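Local coordinates for protein nucleoside kinase (Methanococcus jannaschii, PDB 2C4E) that transfers a phosphate from ATP to a broad range of nucleosides, preferring inosine, guanosine and cytidine, as a homodimeric kinase of the ribokinase family, at residues A210-K215 / D247-G252; G42-N47 / H135-D140; I8-H13 / A46-G51. All blocks are in the same frame, centred on the assembly; numbering follows the deposited sequence.

Contacts 2 and 3 sit on successive parts of helix 44-54, share Ala46 and Asn47, and have centres about 6 Å apart. Their strands, 131-136 and 7-11, are neighbours in the central sheet, joined by bonds such as His135 N to Thr9 O (2.7 Å). Contact 1 lies about 14 Å from either centre, where strand 210-214 of the same sheet meets helix 245-258. The two helices touch: at the substrate site Asp247 OD2 is 3.0 Å from Asn47 ND2, and further along Ala251 CB packs 3.6 Å from Thr48 O. Contacts 1 and 2 lie at the substrate site, contact 1 also at the ATP site, and contact 3 packs on the helix carrying Asn47.

Contact 1: residues A210-K215 / D247-G252; sequences ALIVTK and DSYRAG
The Arg250 chain bends at chi2 (123°) and swings its guanidinium toward Thr214, while Tyr249 reaches toward strand 210-214. Thr214 has OG1 tucked between its own backbone N and carbonyl carbon, which aims the hydroxyl at Arg250 and leaves CG2 for Tyr249. Arg250 NH2 donates to Thr214 OG1 over 3.2 Å with an N-H...O angle of 158°, the oxygen lying near the guanidinium plane. Thr214 CG2 makes a CH-pi contact over one face of the Tyr249 ring, 4.1 Å from the centroid and shifted toward the rim. Ile212 CG2 meets the ring obliquely, 3.8 Å from Tyr249 OH, a hydroxyl that also hydrogen-bonds Ser220 OG. The same Arg250 NH2 forms a salt bridge with Asp160, and Thr214 OG1 pairs with Asn186 of the ATP site. With an alanine in place of Arg250, Asp160 would probably be left without this charged mate and Thr214 OG1 without this donor. The helix crosses the strand at a slant, in a roughly opposite direction, in this alpha/beta core of the ribokinase fold, where helix 245-258 carries the inferred catalytic base Asp247 and the inferred transition-state stabilizer Arg250 beside ATP-binding Thr214.

Contact 2: residues G42-N47 / H135-D140; sequences GGAAAN and HIATGD
The one flat group engaged here is the peptide joining Ala44 to Ala45: the methyl of Ala137 stands over one of its faces, almost directly above Ala45 N at 3.9 Å. No ring takes part and no hydrogen bond crosses between the segments. Ala44 directs its methyl at residues 135-140, where CB lies 4.0 Å from Ala137 CB and 3.5 Å from Thr138 OG1. That hydroxyl is brought to the methyl by a chi1 of 47°, which places OG1 between the Thr138 backbone N and carbonyl carbon. Ala45 adds a looser touch, its CB 4.4 Å from Ala137 CB. With side chains this short the backbones come close, the CA atoms of Ala45 and Ala137 being 5.5 Å apart. Gly43, a substrate-binding residue at the N-cap position of helix 44-54, has a positive phi of 92°; a CB on it would run into the carbonyl oxygen of Gly42. The contact lies beside the nucleoside site: Ala44 also touches substrate-binding Asp247, and the side chain of Thr138 is about 5 Å from that of substrate-binding Gln163. It sets the first turn of helix 44-54 against the chain leaving strand 131-136. Helix 245-258 adjoins Ala44 through Asp247, Leu61 of strand 58-62 touches Ala45, and helix 141-151 packs on Ile136.

Contact 3: residues I8-H13 / A46-G51; sequences ITCVGH and ANTAVG
Apolar packing centres on Cys10, whose SG is lodged against the backbone and methyl groups of helix 44-54. The sulfur lies 3.6 Å from Ala49 N and 3.9 Å from Ala49 CB, so it rests along Ala49 as a whole. Thr48 adds a methyl: CG2 is anti to the backbone N and comes to 4.0 Å from Cys10 SG, while Thr48 OG1 turns back to the carbonyl oxygen of Ala44. The small alanine lets strand and helix approach closely, the CA atoms of Cys10 and Ala49 being 5.9 Å apart. Across the contact the only hydrogen bond is between backbones: Ala46 N donates to His13 O at 3.3 Å, fairly straight at 164°, the donor tilted from the carbonyl plane by 24°. Ala46 lies in the first turn of the helix, before the first N-H that finds an acceptor within the helix, and His13 O supplies the one it needs. The His13 ring itself leads away and meets the ring of substrate-binding Phe113. Helix 44-54 here packs on strand 7-11 of the mostly parallel central sheet and leads into its neighbour, strand 58-62, within the alpha/beta core of the ribokinase fold. Chemically, this is a buried, largely nonpolar junction of small groups, whose single polar link satisfies an N-H at the helix start and ties the chain after strand 7-11 to the helix bearing substrate-binding Asn47.

Contact 1: residues A210-K215 / D247-G252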
loop_
_atom_site.group_PDB
_atom_site.type_symbol
_atom_site.label_atom_id
_atom_site.label_comp_id
_atom_site.label_asym_id
_atom_site.label_seq_id
_atom_site.Cartn_x
_atom_site.Cartn_y
_atom_site.Cartn_z
ATOM N N ALA A 210 -35.901 11.905 -8.140
ATOM C CA ALA A 210 -35.909 10.922 -7.071
ATOM C C ALA A 210 -34.683 11.105 -6.215
ATOM O O ALA A 210 -33.561 11.236 -6.725
ATOM C CB ALA A 210 -35.951 9.508 -7.612
ATOM N N LEU A 211 -34.918 11.142 -4.904
ATOM C CA LEU A 211 -33.875 11.169 -3.916
ATOM C C LEU A 211 -33.936 9.827 -3.207
ATOM O O LEU A 211 -34.974 9.463 -2.671
ATOM C CB LEU A 211 -34.164 12.286 -2.899
ATOM C CG LEU A 211 -33.426 12.210 -1.567
ATOM C CD1 LEU A 211 -31.938 12.360 -1.805
ATOM C CD2 LEU A 211 -33.952 13.285 -0.611
ATOM N N ILE A 212 -32.830 9.104 -3.210
ATOM C CA ILE A 212 -32.754 7.781 -2.644
ATOM C C ILE A 212 -31.739 7.825 -1.516
ATOM O O ILE A 212 -30.542 8.060 -1.730
ATOM C CB ILE A 212 -32.335 6.744 -3.694
ATOM C CG1 ILE A 212 -33.297 6.774 -4.902
ATOM C CG2 ILE A 212 -32.289 5.363 -3.027
ATOM C CD1 ILE A 212 -32.805 7.615 -6.074
ATOM N N VAL A 213 -32.236 7.657 -0.306
ATOM C CA VAL A 213 -31.398 7.647 0.874
ATOM C C VAL A 213 -31.250 6.211 1.345
ATOM O O VAL A 213 -32.223 5.560 1.724
ATOM C CB VAL A 213 -31.978 8.532 1.999
ATOM C CG1 VAL A 213 -31.094 8.472 3.234
ATOM C CG2 VAL A 213 -32.160 9.971 1.517
ATOM N N THR A 214 -30.025 5.725 1.300
ATOM C CA THR A 214 -29.729 4.369 1.694
ATOM C C THR A 214 -29.218 4.350 3.124
ATOM O O THR A 214 -28.444 5.219 3.541
ATOM C CB THR A 214 -28.704 3.766 0.713
ATOM O OG1 THR A 214 -27.594 4.667 0.577
ATOM C CG2 THR A 214 -29.270 3.710 -0.678
ATOM N N LYS A 215 -29.688 3.357 3.873
ATOM C CA LYS A 215 -29.399 3.209 5.292
ATOM C C LYS A 215 -28.840 1.808 5.594
ATOM O O LYS A 215 -28.906 1.343 6.719
ATOM C CB LYS A 215 -30.672 3.467 6.107
ATOM C CG LYS A 215 -31.460 4.706 5.695
ATOM C CD LYS A 215 -32.781 4.802 6.442
ATOM C CE LYS A 215 -33.571 6.032 6.026
ATOM N NZ LYS A 215 -34.982 5.969 6.494
ATOM N N ASP A 247 -22.484 0.333 -4.089
ATOM C CA ASP A 247 -22.404 0.406 -5.550
ATOM C C ASP A 247 -23.355 -0.599 -6.176
ATOM O O ASP A 247 -23.976 -0.315 -7.211
ATOM C CB ASP A 247 -20.982 0.163 -6.050
ATOM C CG ASP A 247 -20.006 1.226 -5.584
ATOM O OD1 ASP A 247 -20.396 2.409 -5.501
ATOM O OD2 ASP A 247 -18.825 0.965 -5.286
ATOM N N SER A 248 -23.494 -1.760 -5.535
ATOM C CA SER A 248 -24.366 -2.808 -6.050
ATOM C C SER A 248 -25.843 -2.448 -5.953
ATOM O O SER A 248 -26.611 -2.830 -6.822
ATOM C CB SER A 248 -24.104 -4.140 -5.354
ATOM O OG SER A 248 -24.582 -4.119 -4.030
ATOM N N TYR A 249 -26.230 -1.711 -4.915
ATOM C CA TYR A 249 -27.595 -1.222 -4.795
ATOM C C TYR A 249 -27.894 -0.281 -5.952
ATOM O O TYR A 249 -28.948 -0.347 -6.541
ATOM C CB TYR A 249 -27.793 -0.461 -3.486
ATOM C CG TYR A 249 -29.192 0.104 -3.286
ATOM C CD1 TYR A 249 -30.107 -0.533 -2.437
ATOM C CD2 TYR A 249 -29.597 1.283 -3.911
ATOM C CE1 TYR A 249 -31.380 -0.033 -2.253
ATOM C CE2 TYR A 249 -30.889 1.800 -3.715
ATOM C CZ TYR A 249 -31.765 1.137 -2.876
ATOM O OH TYR A 249 -33.041 1.642 -2.669
ATOM N N ARG A 250 -26.972 0.637 -6.234
ATOM C CA ARG A 250 -27.132 1.546 -7.359
ATOM C C ARG A 250 -27.173 0.789 -8.692
ATOM O O ARG A 250 -28.017 1.084 -9.527
ATOM C CB ARG A 250 -26.051 2.635 -7.329
ATOM C CG ARG A 250 -26.289 3.664 -6.215
ATOM C CD ARG A 250 -25.150 3.812 -5.260
ATOM N NE ARG A 250 -25.397 4.761 -4.174
ATOM C CZ ARG A 250 -25.775 4.449 -2.940
ATOM N NH1 ARG A 250 -26.022 3.193 -2.586
ATOM N NH2 ARG A 250 -25.930 5.417 -2.038
ATOM N N ALA A 251 -26.311 -0.209 -8.861
ATOM C CA ALA A 251 -26.319 -1.050 -10.050
ATOM C C ALA A 251 -27.680 -1.703 -10.256
ATOM O O ALA A 251 -28.229 -1.675 -11.355
ATOM C CB ALA A 251 -25.212 -2.105 -9.977
ATOM N N GLY A 252 -28.243 -2.260 -9.190
ATOM C CA GLY A 252 -29.536 -2.913 -9.261
ATOM C C GLY A 252 -30.657 -1.937 -9.552
ATOM O O GLY A 252 -31.517 -2.202 -10.400
#

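Contact 2: residues G42-N47 / H135-D140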
loop_
_atom_site.group_PDB
_atom_site.type_symbol
_atom_site.label_atom_id
_atom_site.label_comp_id
_atom_site.label_asym_id
_atom_site.label_seq_id
_atom_site.Cartn_x
_atom_site.Cartn_y
_atom_site.Cartn_z
ATOM N N GLY A 42 -12.031 -3.118 -8.426
ATOM C CA GLY A 42 -12.823 -2.130 -7.717
ATOM C C GLY A 42 -12.953 -0.798 -8.425
ATOM O O GLY A 42 -12.817 -0.715 -9.655
ATOM N N GLY A 43 -13.205 0.240 -7.631
ATOM C CA GLY A 43 -13.545 1.566 -8.128
ATOM C C GLY A 43 -15.056 1.688 -8.243
ATOM O O GLY A 43 -15.686 0.843 -8.865
ATOM N N ALA A 44 -15.644 2.709 -7.627
ATOM C CA ALA A 44 -17.117 2.854 -7.618
ATOM C C ALA A 44 -17.778 2.814 -9.000
ATOM O O ALA A 44 -18.816 2.164 -9.163
ATOM C CB ALA A 44 -17.521 4.096 -6.862
ATOM N N ALA A 45 -17.204 3.485 -9.999
ATOM C CA ALA A 45 -17.786 3.463 -11.341
ATOM C C ALA A 45 -17.753 2.071 -11.947
ATOM O O ALA A 45 -18.763 1.594 -12.444
ATOM C CB ALA A 45 -17.102 4.488 -12.281
ATOM N N ALA A 46 -16.601 1.408 -11.887
ATOM C CA ALA A 46 -16.431 0.065 -12.410
ATOM C C ALA A 46 -17.316 -0.937 -11.675
ATOM O O ALA A 46 -17.936 -1.788 -12.299
ATOM C CB ALA A 46 -14.986 -0.344 -12.312
ATOM N N ASN A 47 -17.373 -0.848 -10.357
ATOM C CA ASN A 47 -18.239 -1.718 -9.561
ATOM C C ASN A 47 -19.669 -1.659 -10.083
ATOM O O ASN A 47 -20.326 -2.675 -10.307
ATOM C CB ASN A 47 -18.254 -1.277 -8.102
ATOM C CG ASN A 47 -16.932 -1.549 -7.393
ATOM O OD1 ASN A 47 -16.106 -2.315 -7.881
ATOM N ND2 ASN A 47 -16.735 -0.914 -6.248
ATOM N N HIS A 135 -24.479 7.605 -15.037
ATOM C CA HIS A 135 -24.313 7.513 -13.600
ATOM C C HIS A 135 -22.921 7.987 -13.223
ATOM O O HIS A 135 -21.926 7.475 -13.744
ATOM C CB HIS A 135 -24.517 6.086 -13.109
ATOM C CG HIS A 135 -24.256 5.933 -11.651
ATOM N ND1 HIS A 135 -25.074 6.480 -10.690
ATOM C CD2 HIS A 135 -23.239 5.332 -10.989
ATOM C CE1 HIS A 135 -24.563 6.235 -9.497
ATOM N NE2 HIS A 135 -23.465 5.517 -9.648
ATOM N N ILE A 136 -22.889 8.958 -12.316
ATOM C CA ILE A 136 -21.703 9.689 -11.922
ATOM C C ILE A 136 -21.379 9.301 -10.495
ATOM O O ILE A 136 -22.064 9.685 -9.558
ATOM C CB ILE A 136 -21.941 11.187 -12.027
ATOM C CG1 ILE A 136 -22.227 11.530 -13.484
ATOM C CG2 ILE A 136 -20.697 11.941 -11.510
ATOM C CD1 ILE A 136 -22.706 12.956 -13.727
ATOM N N ALA A 137 -20.325 8.515 -10.364
ATOM C CA ALA A 137 -19.870 8.030 -9.090
ATOM C C ALA A 137 -18.666 8.834 -8.640
ATOM O O ALA A 137 -18.355 9.882 -9.210
ATOM C CB ALA A 137 -19.545 6.549 -9.205
ATOM N N THR A 138 -17.997 8.389 -7.594
ATOM C CA THR A 138 -16.854 9.142 -7.104
ATOM C C THR A 138 -15.770 9.216 -8.177
ATOM O O THR A 138 -15.602 8.321 -8.990
ATOM C CB THR A 138 -16.274 8.561 -5.809
ATOM O OG1 THR A 138 -16.131 7.147 -5.947
ATOM C CG2 THR A 138 -17.243 8.762 -4.652
ATOM N N GLY A 139 -15.048 10.308 -8.174
ATOM C CA GLY A 139 -14.083 10.577 -9.216
ATOM C C GLY A 139 -13.498 11.949 -9.018
ATOM O O GLY A 139 -13.014 12.275 -7.923
ATOM N N ASP A 140 -13.467 12.726 -10.090
ATOM C CA ASP A 140 -12.994 14.096 -10.045
ATOM C C ASP A 140 -14.237 14.979 -10.065
ATOM O O ASP A 140 -14.997 14.955 -11.040
ATOM C CB ASP A 140 -12.116 14.385 -11.252
ATOM C CG ASP A 140 -11.631 15.802 -11.285
ATOM O OD1 ASP A 140 -10.516 16.085 -10.785
ATOM O OD2 ASP A 140 -12.301 16.712 -11.812
#

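Contact 3: residues I8-H13 / A46-G51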
loop_
_atom_site.group_PDB
_atom_site.type_symbol
_atom_site.label_atom_id
_atom_site.label_comp_id
_atom_site.label_asym_id
_atom_site.label_seq_id
_atom_site.Cartn_x
_atom_site.Cartn_y
_atom_site.Cartn_z
ATOM N N ILE A 8 -26.278 2.134 -19.900
ATOM C CA ILE A 8 -25.905 3.029 -18.827
ATOM C C ILE A 8 -24.420 3.303 -18.934
ATOM O O ILE A 8 -23.636 2.378 -19.107
ATOM C CB ILE A 8 -26.207 2.384 -17.459
ATOM C CG1 ILE A 8 -27.704 2.076 -17.356
ATOM C CG2 ILE A 8 -25.754 3.314 -16.326
ATOM C CD1 ILE A 8 -28.106 1.333 -16.102
ATOM N N THR A 9 -24.055 4.576 -18.843
ATOM C CA THR A 9 -22.676 5.018 -18.753
ATOM C C THR A 9 -22.344 5.231 -17.286
ATOM O O THR A 9 -23.108 5.866 -16.573
ATOM C CB THR A 9 -22.504 6.362 -19.474
ATOM O OG1 THR A 9 -22.872 6.241 -20.860
ATOM C CG2 THR A 9 -21.034 6.774 -19.479
ATOM N N CYS A 10 -21.252 4.642 -16.817
ATOM C CA CYS A 10 -20.751 4.885 -15.475
ATOM C C CYS A 10 -19.463 5.666 -15.556
ATOM O O CYS A 10 -18.545 5.254 -16.250
ATOM C CB CYS A 10 -20.465 3.577 -14.762
ATOM S SG CYS A 10 -21.962 2.610 -14.488
ATOM N N VAL A 11 -19.416 6.787 -14.846
ATOM C CA VAL A 11 -18.304 7.710 -14.878
ATOM C C VAL A 11 -17.678 7.721 -13.489
ATOM O O VAL A 11 -18.365 7.818 -12.464
ATOM C CB VAL A 11 -18.774 9.148 -15.221
ATOM C CG1 VAL A 11 -17.623 10.128 -15.149
ATOM C CG2 VAL A 11 -19.444 9.190 -16.591
ATOM N N GLY A 12 -16.370 7.591 -13.448
ATOM C CA GLY A 12 -15.649 7.705 -12.200
ATOM C C GLY A 12 -14.578 6.643 -12.069
ATOM O O GLY A 12 -14.094 6.086 -13.053
ATOM N N HIS A 13 -14.236 6.346 -10.834
ATOM C CA HIS A 13 -13.094 5.488 -10.553
ATOM C C HIS A 13 -13.245 4.056 -11.036
ATOM O O HIS A 13 -14.242 3.394 -10.764
ATOM C CB HIS A 13 -12.828 5.474 -9.058
ATOM C CG HIS A 13 -12.281 6.764 -8.540
ATOM N ND1 HIS A 13 -11.291 7.469 -9.192
ATOM C CD2 HIS A 13 -12.567 7.463 -7.418
ATOM C CE1 HIS A 13 -11.006 8.559 -8.500
ATOM N NE2 HIS A 13 -11.768 8.580 -7.421
ATOM N N ALA A 46 -16.601 1.408 -11.887
ATOM C CA ALA A 46 -16.431 0.065 -12.410
ATOM C C ALA A 46 -17.316 -0.937 -11.675
ATOM O O ALA A 46 -17.936 -1.788 -12.299
ATOM C CB ALA A 46 -14.986 -0.344 -12.312
ATOM N N ASN A 47 -17.373 -0.848 -10.357
ATOM C CA ASN A 47 -18.239 -1.718 -9.561
ATOM C C ASN A 47 -19.669 -1.659 -10.083
ATOM O O ASN A 47 -20.326 -2.675 -10.307
ATOM C CB ASN A 47 -18.254 -1.277 -8.102
ATOM C CG ASN A 47 -16.932 -1.549 -7.393
ATOM O OD1 ASN A 47 -16.106 -2.315 -7.881
ATOM N ND2 ASN A 47 -16.735 -0.914 -6.248
ATOM N N THR A 48 -20.137 -0.445 -10.273
ATOM C CA THR A 48 -21.496 -0.221 -10.740
ATOM C C THR A 48 -21.662 -0.769 -12.168
ATOM O O THR A 48 -22.624 -1.460 -12.447
ATOM C CB THR A 48 -21.860 1.271 -10.646
ATOM O OG1 THR A 48 -21.675 1.762 -9.305
ATOM C CG2 THR A 48 -23.336 1.480 -10.892
ATOM N N ALA A 49 -20.715 -0.478 -13.063
ATOM C CA ALA A 49 -20.781 -0.931 -14.454
ATOM C C ALA A 49 -20.806 -2.431 -14.558
ATOM O O ALA A 49 -21.546 -2.982 -15.366
ATOM C CB ALA A 49 -19.617 -0.377 -15.273
ATOM N N VAL A 50 -19.977 -3.092 -13.757
ATOM C CA VAL A 50 -19.929 -4.549 -13.751
ATOM C C VAL A 50 -21.218 -5.135 -13.181
ATOM O O VAL A 50 -21.744 -6.091 -13.732
ATOM C CB VAL A 50 -18.673 -5.074 -13.008
ATOM C CG1 VAL A 50 -18.707 -6.607 -12.869
ATOM C CG2 VAL A 50 -17.425 -4.670 -13.745
ATOM N N GLY A 51 -21.739 -4.560 -12.097
ATOM C CA GLY A 51 -23.017 -4.997 -11.540
ATOM C C GLY A 51 -24.167 -4.847 -12.519
ATOM O O GLY A 51 -25.043 -5.712 -12.617
#